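Local coordinates for protein aminoglycoside phosphotransferase (Streptomyces rimosus, PDB 6FUC) that probably phosphorylates streptomycin at its 3''-hydroxyl group with ATP as phosphate donor, giving Streptomyces rimosus a means of resistance to the antibiotic, at residues A[9-14]-A[40-45]; A[74-77]-A[82-85]. One frame throughout, in Å; residues are numbered along the deposited sequence. Where two conformers were deposited one is given.

Contact 1. Residues A[9-14]-A[40-45]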
ATOM      1  N   THR A   9     -12.226   5.287  22.774  1.00 15.56           N
ATOM      2  CA  THR A   9     -11.715   5.237  24.144  1.00 15.82           C
ATOM      3  C   THR A   9     -10.184   5.224  24.164  1.00 12.72           C
ATOM      4  O   THR A   9      -9.562   5.938  24.920  1.00 13.92           O
ATOM      5  CB  THR A   9     -12.318   4.074  24.903  1.00 18.37           C
ATOM      6  OG1 THR A   9     -13.754   4.248  24.936  1.00 24.72           O
ATOM      7  CG2 THR A   9     -11.875   4.024  26.258  1.00 20.23           C
ATOM      8  N   LEU A  10      -9.610   4.397  23.315  1.00 11.21           N
ATOM      9  CA  LEU A  10      -8.170   4.361  23.197  1.00 10.55           C
ATOM     10  C   LEU A  10      -7.640   5.720  22.796  1.00 10.14           C
ATOM     11  O   LEU A  10      -6.619   6.172  23.320  1.00 10.29           O
ATOM     12  CB  LEU A  10      -7.655   3.318  22.161  1.00 12.44           C
ATOM     13  CG  LEU A  10      -7.895   1.857  22.510  1.00 13.22           C
ATOM     14  CD1 LEU A  10      -7.568   0.965  21.359  1.00 18.01           C
ATOM     15  CD2 LEU A  10      -7.013   1.505  23.699  1.00 17.12           C
ATOM     16  N   LEU A  11      -8.272   6.349  21.773  1.00 10.01           N
ATOM     17  CA  LEU A  11      -7.748   7.575  21.238  1.00  9.96           C
ATOM     18  C   LEU A  11      -7.899   8.765  22.196  1.00 10.03           C
ATOM     19  O   LEU A  11      -7.074   9.667  22.220  1.00 10.89           O
ATOM     20  CB  LEU A  11      -8.373   7.893  19.912  1.00 11.54           C
ATOM     21  CG  LEU A  11      -8.183   6.839  18.811  1.00 11.98           C
ATOM     22  CD1 LEU A  11      -8.813   7.302  17.524  1.00 13.73           C
ATOM     23  CD2 LEU A  11      -6.723   6.412  18.647  1.00 13.90           C
ATOM     24  N   ARG A  12      -8.981   8.738  22.988  1.00  9.78           N
ATOM     25  CA  ARG A  12      -9.257   9.751  23.937  1.00 10.62           C
ATOM     26  C   ARG A  12      -8.506   9.604  25.227  1.00 10.48           C
ATOM     27  O   ARG A  12      -8.600  10.505  26.090  1.00 12.43           O
ATOM     28  CB  ARG A  12     -10.763   9.868  24.186  1.00 12.48           C
ATOM     29  CG  ARG A  12     -11.537  10.359  22.973  1.00 14.02           C
ATOM     30  CD  ARG A  12     -13.037  10.252  23.122  1.00 16.29           C
ATOM     31  NE  ARG A  12     -13.708  10.802  21.924  1.00 18.50           N
ATOM     32  CZ  ARG A  12     -14.947  10.542  21.539  1.00 20.52           C
ATOM     33  NH1 ARG A  12     -15.683   9.633  22.187  1.00 25.01           N
ATOM     34  NH2 ARG A  12     -15.465  11.166  20.485  1.00 22.31           N
ATOM     35  N   ALA A  13      -7.734   8.549  25.399  1.00 10.20           N
ATOM     36  CA  ALA A  13      -7.181   8.224  26.693  1.00 10.94           C
ATOM     37  C   ALA A  13      -6.282   9.307  27.259  1.00 12.51           C
ATOM     38  O   ALA A  13      -6.212   9.466  28.476  1.00 19.65           O
ATOM     39  CB  ALA A  13      -6.443   6.899  26.706  1.00 11.23           C
ATOM     40  N   ASP A  14      -5.560  10.046  26.421  1.00 10.72           N
ATOM     41  CA  ASP A  14      -4.698  11.091  26.922  1.00 12.21           C
ATOM     42  C   ASP A  14      -5.402  12.395  27.256  1.00 10.98           C
ATOM     43  O   ASP A  14      -4.795  13.298  27.793  1.00 13.69           O
ATOM     44  CB  ASP A  14      -3.586  11.394  25.963  1.00 14.58           C
ATOM     45  CG  ASP A  14      -4.091  11.909  24.649  1.00 15.55           C
ATOM     46  OD1 ASP A  14      -4.580  11.101  23.868  0.50 15.29           O
ATOM     47  OD2 ASP A  14      -4.472  13.165  24.459  0.50 13.40           O
ATOM     48  N   ARG A  40      -2.731  14.554  12.863  1.00 12.33           N
ATOM     49  CA  ARG A  40      -2.476  13.199  13.327  1.00 12.30           C
ATOM     50  C   ARG A  40      -3.526  12.261  12.779  1.00 11.46           C
ATOM     51  O   ARG A  40      -4.702  12.654  12.592  1.00 13.01           O
ATOM     52  CB  ARG A  40      -2.488  13.128  14.874  1.00 14.50           C
ATOM     53  CG  ARG A  40      -1.434  14.011  15.517  1.00 16.57           C
ATOM     54  CD  ARG A  40      -1.328  13.925  17.046  1.00 16.80           C
ATOM     55  NE  ARG A  40      -0.270  14.942  17.490  0.50 17.72           N
ATOM     56  CZ  ARG A  40       0.678  14.771  18.440  0.50 15.68           C
ATOM     57  NH1 ARG A  40       0.722  13.676  19.166  0.50 18.69           N
ATOM     58  NH2 ARG A  40       1.615  15.694  18.629  0.50 15.85           N
ATOM     59  N   TYR A  41      -3.104  11.040  12.471  1.00 11.74           N
ATOM     60  CA  TYR A  41      -3.971   9.965  12.078  1.00 10.59           C
ATOM     61  C   TYR A  41      -3.894   8.855  13.100  1.00 10.59           C
ATOM     62  O   TYR A  41      -2.898   8.718  13.818  1.00 10.55           O
ATOM     63  CB  TYR A  41      -3.591   9.421  10.713  1.00 14.72           C
ATOM     64  CG  TYR A  41      -4.084  10.170   9.519  1.00 14.61           C
ATOM     65  CD1 TYR A  41      -3.447  11.297   9.119  1.00 16.54           C
ATOM     66  CD2 TYR A  41      -5.214   9.736   8.829  1.00 19.41           C
ATOM     67  CE1 TYR A  41      -3.866  12.004   7.999  1.00 17.99           C
ATOM     68  CE2 TYR A  41      -5.697  10.461   7.707  1.00 20.96           C
ATOM     69  CZ  TYR A  41      -4.971  11.588   7.307  1.00 18.66           C
ATOM     70  OH  TYR A  41      -5.364  12.246   6.163  1.00 21.93           O
ATOM     71  N   ALA A  42      -4.941   8.030  13.151  1.00 10.83           N
ATOM     72  CA  ALA A  42      -4.937   6.844  14.012  1.00 11.62           C
ATOM     73  C   ALA A  42      -5.562   5.667  13.267  1.00 11.83           C
ATOM     74  O   ALA A  42      -6.634   5.828  12.652  1.00 17.91           O
ATOM     75  CB  ALA A  42      -5.611   7.042  15.314  1.00 13.81           C
ATOM     76  N   LYS A  43      -4.973   4.518  13.351  1.00 11.19           N
ATOM     77  CA  LYS A  43      -5.564   3.316  12.817  1.00 11.63           C
ATOM     78  C   LYS A  43      -5.807   2.398  13.955  1.00 11.02           C
ATOM     79  O   LYS A  43      -4.898   2.159  14.773  1.00 11.52           O
ATOM     80  CB  LYS A  43      -4.613   2.681  11.808  1.00 13.45           C
ATOM     81  CG  LYS A  43      -5.100   1.470  11.128  1.00 15.08           C
ATOM     82  CD  LYS A  43      -4.217   1.119   9.929  1.00 18.04           C
ATOM     83  CE  LYS A  43      -4.634  -0.287   9.468  0.50 17.35           C
ATOM     84  NZ  LYS A  43      -3.727  -0.679   8.346  0.50 18.75           N
ATOM     85  N   CYS A  44      -7.043   1.907  14.079  1.00 11.75           N
ATOM     86  CA  CYS A  44      -7.383   1.016  15.163  1.00 12.93           C
ATOM     87  C   CYS A  44      -7.916  -0.282  14.651  1.00 14.18           C
ATOM     88  O   CYS A  44      -8.609  -0.302  13.605  1.00 15.62           O
ATOM     89  CB  CYS A  44      -8.444   1.624  16.074  1.00 14.72           C
ATOM     90  SG  CYS A  44      -7.976   3.194  16.850  1.00 16.01           S
ATOM     91  N   VAL A  45      -7.669  -1.351  15.393  1.00 13.25           N
ATOM     92  CA  VAL A  45      -8.050  -2.690  14.988  1.00 15.84           C
ATOM     93  C   VAL A  45      -8.557  -3.461  16.184  1.00 16.70           C
ATOM     94  O   VAL A  45      -8.188  -3.178  17.358  1.00 16.19           O
ATOM     95  CB  VAL A  45      -6.861  -3.470  14.320  1.00 16.70           C
ATOM     96  CG1 VAL A  45      -6.333  -2.709  13.110  1.00 17.67           C
ATOM     97  CG2 VAL A  45      -5.763  -3.830  15.333  1.00 16.89           C
TER

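Contact 2. Residues A[74-77]-A[82-85]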
ATOM      1  N   LEU A  74       3.517   8.254  16.623  1.00  7.92           N
ATOM      2  CA  LEU A  74       3.337   9.164  17.756  1.00  8.22           C
ATOM      3  C   LEU A  74       2.930   8.414  19.004  1.00  8.11           C
ATOM      4  O   LEU A  74       3.247   8.881  20.099  1.00  9.38           O
ATOM      5  CB  LEU A  74       2.292  10.227  17.385  1.00 10.36           C
ATOM      6  CG  LEU A  74       2.700  11.123  16.189  1.00 12.36           C
ATOM      7  CD1 LEU A  74       1.614  12.087  15.837  1.00 14.21           C
ATOM      8  CD2 LEU A  74       3.996  11.852  16.459  1.00 16.15           C
ATOM      9  N   ASP A  75       2.161   7.333  18.884  1.00  7.77           N
ATOM     10  CA  ASP A  75       1.806   6.543  20.074  1.00  7.72           C
ATOM     11  C   ASP A  75       1.321   5.166  19.604  1.00  7.39           C
ATOM     12  O   ASP A  75       0.942   4.975  18.451  1.00  8.34           O
ATOM     13  CB  ASP A  75       0.797   7.239  20.966  1.00  8.67           C
ATOM     14  CG  ASP A  75       0.885   6.834  22.454  1.00  8.88           C
ATOM     15  OD1 ASP A  75       1.733   5.977  22.808  1.00  9.89           O
ATOM     16  OD2 ASP A  75       0.052   7.377  23.229  1.00  9.44           O
ATOM     17  N   TRP A  76       1.287   4.259  20.572  1.00  8.21           N
ATOM     18  CA  TRP A  76       0.820   2.893  20.415  1.00  8.73           C
ATOM     19  C   TRP A  76       0.041   2.536  21.670  1.00  8.66           C
ATOM     20  O   TRP A  76       0.606   2.697  22.758  1.00  9.24           O
ATOM     21  CB  TRP A  76       2.044   1.942  20.246  1.00  9.50           C
ATOM     22  CG  TRP A  76       1.672   0.493  20.363  1.00  9.82           C
ATOM     23  CD1 TRP A  76       1.966  -0.358  21.377  1.00 11.94           C
ATOM     24  CD2 TRP A  76       0.985  -0.285  19.370  1.00  9.60           C
ATOM     25  NE1 TRP A  76       1.475  -1.608  21.104  1.00 12.15           N
ATOM     26  CE2 TRP A  76       0.844  -1.576  19.890  1.00 11.36           C
ATOM     27  CE3 TRP A  76       0.465  -0.022  18.075  1.00 10.00           C
ATOM     28  CZ2 TRP A  76       0.273  -2.607  19.148  1.00 12.09           C
ATOM     29  CZ3 TRP A  76      -0.117  -1.031  17.390  1.00 11.42           C
ATOM     30  CH2 TRP A  76      -0.219  -2.288  17.923  1.00 12.07           C
ATOM     31  N   ARG A  77      -1.211   2.171  21.515  1.00  8.16           N
ATOM     32  CA  ARG A  77      -2.127   2.028  22.644  1.00  8.88           C
ATOM     33  C   ARG A  77      -2.849   0.708  22.512  1.00  9.37           C
ATOM     34  O   ARG A  77      -3.302   0.362  21.405  1.00 11.69           O
ATOM     35  CB  ARG A  77      -3.111   3.196  22.647  1.00  9.04           C
ATOM     36  CG  ARG A  77      -2.427   4.530  22.831  1.00  9.05           C
ATOM     37  CD  ARG A  77      -3.406   5.671  22.961  1.00  9.42           C
ATOM     38  NE  ARG A  77      -2.684   6.924  23.036  1.00  9.02           N
ATOM     39  CZ  ARG A  77      -3.230   8.114  23.017  1.00  8.85           C
ATOM     40  NH1 ARG A  77      -4.556   8.248  23.005  1.00 10.61           N
ATOM     41  NH2 ARG A  77      -2.481   9.164  23.025  1.00 10.96           N
ATOM     42  N   GLY A  82      -8.626  -4.070  21.499  1.00 17.37           N
ATOM     43  CA  GLY A  82      -7.710  -4.018  20.385  1.00 19.75           C
ATOM     44  C   GLY A  82      -6.630  -2.970  20.587  1.00 19.29           C
ATOM     45  O   GLY A  82      -6.158  -2.768  21.713  1.00 25.03           O
ATOM     46  N   ALA A  83      -6.234  -2.338  19.520  1.00 13.13           N
ATOM     47  CA  ALA A  83      -5.036  -1.474  19.545  1.00 11.40           C
ATOM     48  C   ALA A  83      -5.254  -0.289  18.615  1.00 11.08           C
ATOM     49  O   ALA A  83      -6.044  -0.340  17.646  1.00 12.79           O
ATOM     50  CB  ALA A  83      -3.759  -2.224  19.157  1.00 12.20           C
ATOM     51  N   GLY A  84      -4.526   0.777  18.938  1.00 10.61           N
ATOM     52  CA  GLY A  84      -4.482   1.996  18.123  1.00 10.08           C
ATOM     53  C   GLY A  84      -3.083   2.412  17.877  1.00  9.00           C
ATOM     54  O   GLY A  84      -2.245   2.448  18.773  1.00  9.75           O
ATOM     55  N   LEU A  85      -2.827   2.762  16.609  1.00  8.67           N
ATOM     56  CA  LEU A  85      -1.538   3.236  16.144  1.00  8.07           C
ATOM     57  C   LEU A  85      -1.708   4.682  15.701  1.00  7.87           C
ATOM     58  O   LEU A  85      -2.419   4.948  14.719  1.00  9.58           O
ATOM     59  CB  LEU A  85      -1.059   2.373  14.977  1.00  8.22           C
ATOM     60  CG  LEU A  85       0.148   2.819  14.234  1.00  8.99           C
ATOM     61  CD1 LEU A  85       1.336   3.005  15.141  1.00  8.71           C
ATOM     62  CD2 LEU A  85       0.481   1.881  13.070  1.00 10.24           C
TER

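Contact 1. Residues A[9-14]-A[40-45]
Apolar packing joins Leu-11, on the N-terminal helix 4-12, to Ala-42 and Cys-44 on strand 40-45, the central strand of the five-stranded antiparallel sheet. The interface is small, burying 141 Å² in all, and Leu-11 supplies the whole helix side of its close contacts. The first torsion of the leucine (chi1 -59°) sets CG beside the backbone N and anti to the carbonyl carbon, and the branch is thereby carried down onto the strand. Its methyl CD2 comes to the two strand residues at once, Leu-11 CD2 lying 3.6 Å from Ala-42 CB and 3.9 Å from Cys-44 SG. The other methyl, Leu-11 CD1, is 3.9 Å from Ala-42 CB, so the alanine methyl meets both tips of the fork, while Cys-44 SG also lies 4.1 Å from Leu-11 CG.

Ala-42 and Cys-44 are two residues apart on a strand and therefore share a face; being small, they let the helix come close, with 7.8 Å between the CA atoms of Leu-11 and Ala-42. The sheet is that of the N-terminal lobe of the protein-kinase-like fold. Lys-43 and Val-45 point to its other face, where both touch Leu-53 of helix 50-63. There, in the conformer given, Lys-43 NZ forms a salt bridge with Glu-56 OE1, consistent with the kinase pair in which a helix glutamate positions the lysine that contacts the ATP phosphates. On the Leu-11 side, Trp-20, Phe-33 and Leu-86 pack around the leucine branch.

Contact 2. Residues A[74-77]-A[82-85]
The hairpin of strands 73-79 and 82-88, at one border of the N-lobe sheet, is zipped here by an antiparallel hydrogen-bonded pair, Arg-77 with Gly-84. Arg-77 N gives its hydrogen to Gly-84 O at 2.9 Å, in the plane of that carbonyl, and Gly-84 N returns one to Arg-77 O at 2.8 Å. Next to it, Trp-76 and Leu-85 form a non-hydrogen-bonded pair, and beyond that Leu-74 and Asp-75 together face Leu-86 in a classic beta bulge.

Trp-76 carries the apolar contact. With CG anti to the backbone N (chi1 168°), its indole leans across to the partner strand: Trp-76 CH2 lies 3.7 Å from Ala-83 CB, approached obliquely, while Leu-85 CB sits at the ring edge, 4.2 Å from Trp-76 CE3. Helix 50-63 packs on this face, where Arg-57 makes a cation-pi contact with the indole. At Gly-82 the backbone angles (137°/-145°) would press a CB against the preceding carbonyl oxygen, so glycine fits.

Arg-77 starts toward the opposite face, and its extended chain leads away from strand 82-88 to a side-on salt bridge with Asp-75. Arg-77 NE, 2.8 Å from Asp-75 OD2, makes the straighter bond, from above the carboxylate plane; Arg-77 NH2, 3.1 Å from that same OD2, makes a more bent one. Asp-75 OD1 takes a weak bond from Trp-76 N. With Arg-77 NH1 also bonded to Leu-10 O, the guanidinium is held at both ends, which should restrict its rotation, and the carboxylate probably stabilises its positive charge.

How the contacts relate
From the N terminus, helix 4-12 comes first, and the chain then passes through two sheet strands before 40-45 returns beneath it, closing the loop of contact 1. Helix 50-63 follows, and only then does the tight hairpin of contact 2 form; the two are in series, neither nested nor crossed. In space they adjoin, their centres about 6 Å apart, because strand 40-45 is the neighbour of strand 82-88: Lys-43 O lies 2.8 Å from Leu-85 N, a probable hydrogen bond. Arg-77 NH1 makes a hydrogen bond to Leu-10 O, 2.9 Å away. The two contacts thus tie the N-terminal helix to both the central strand and the border hairpin of the N-lobe sheet.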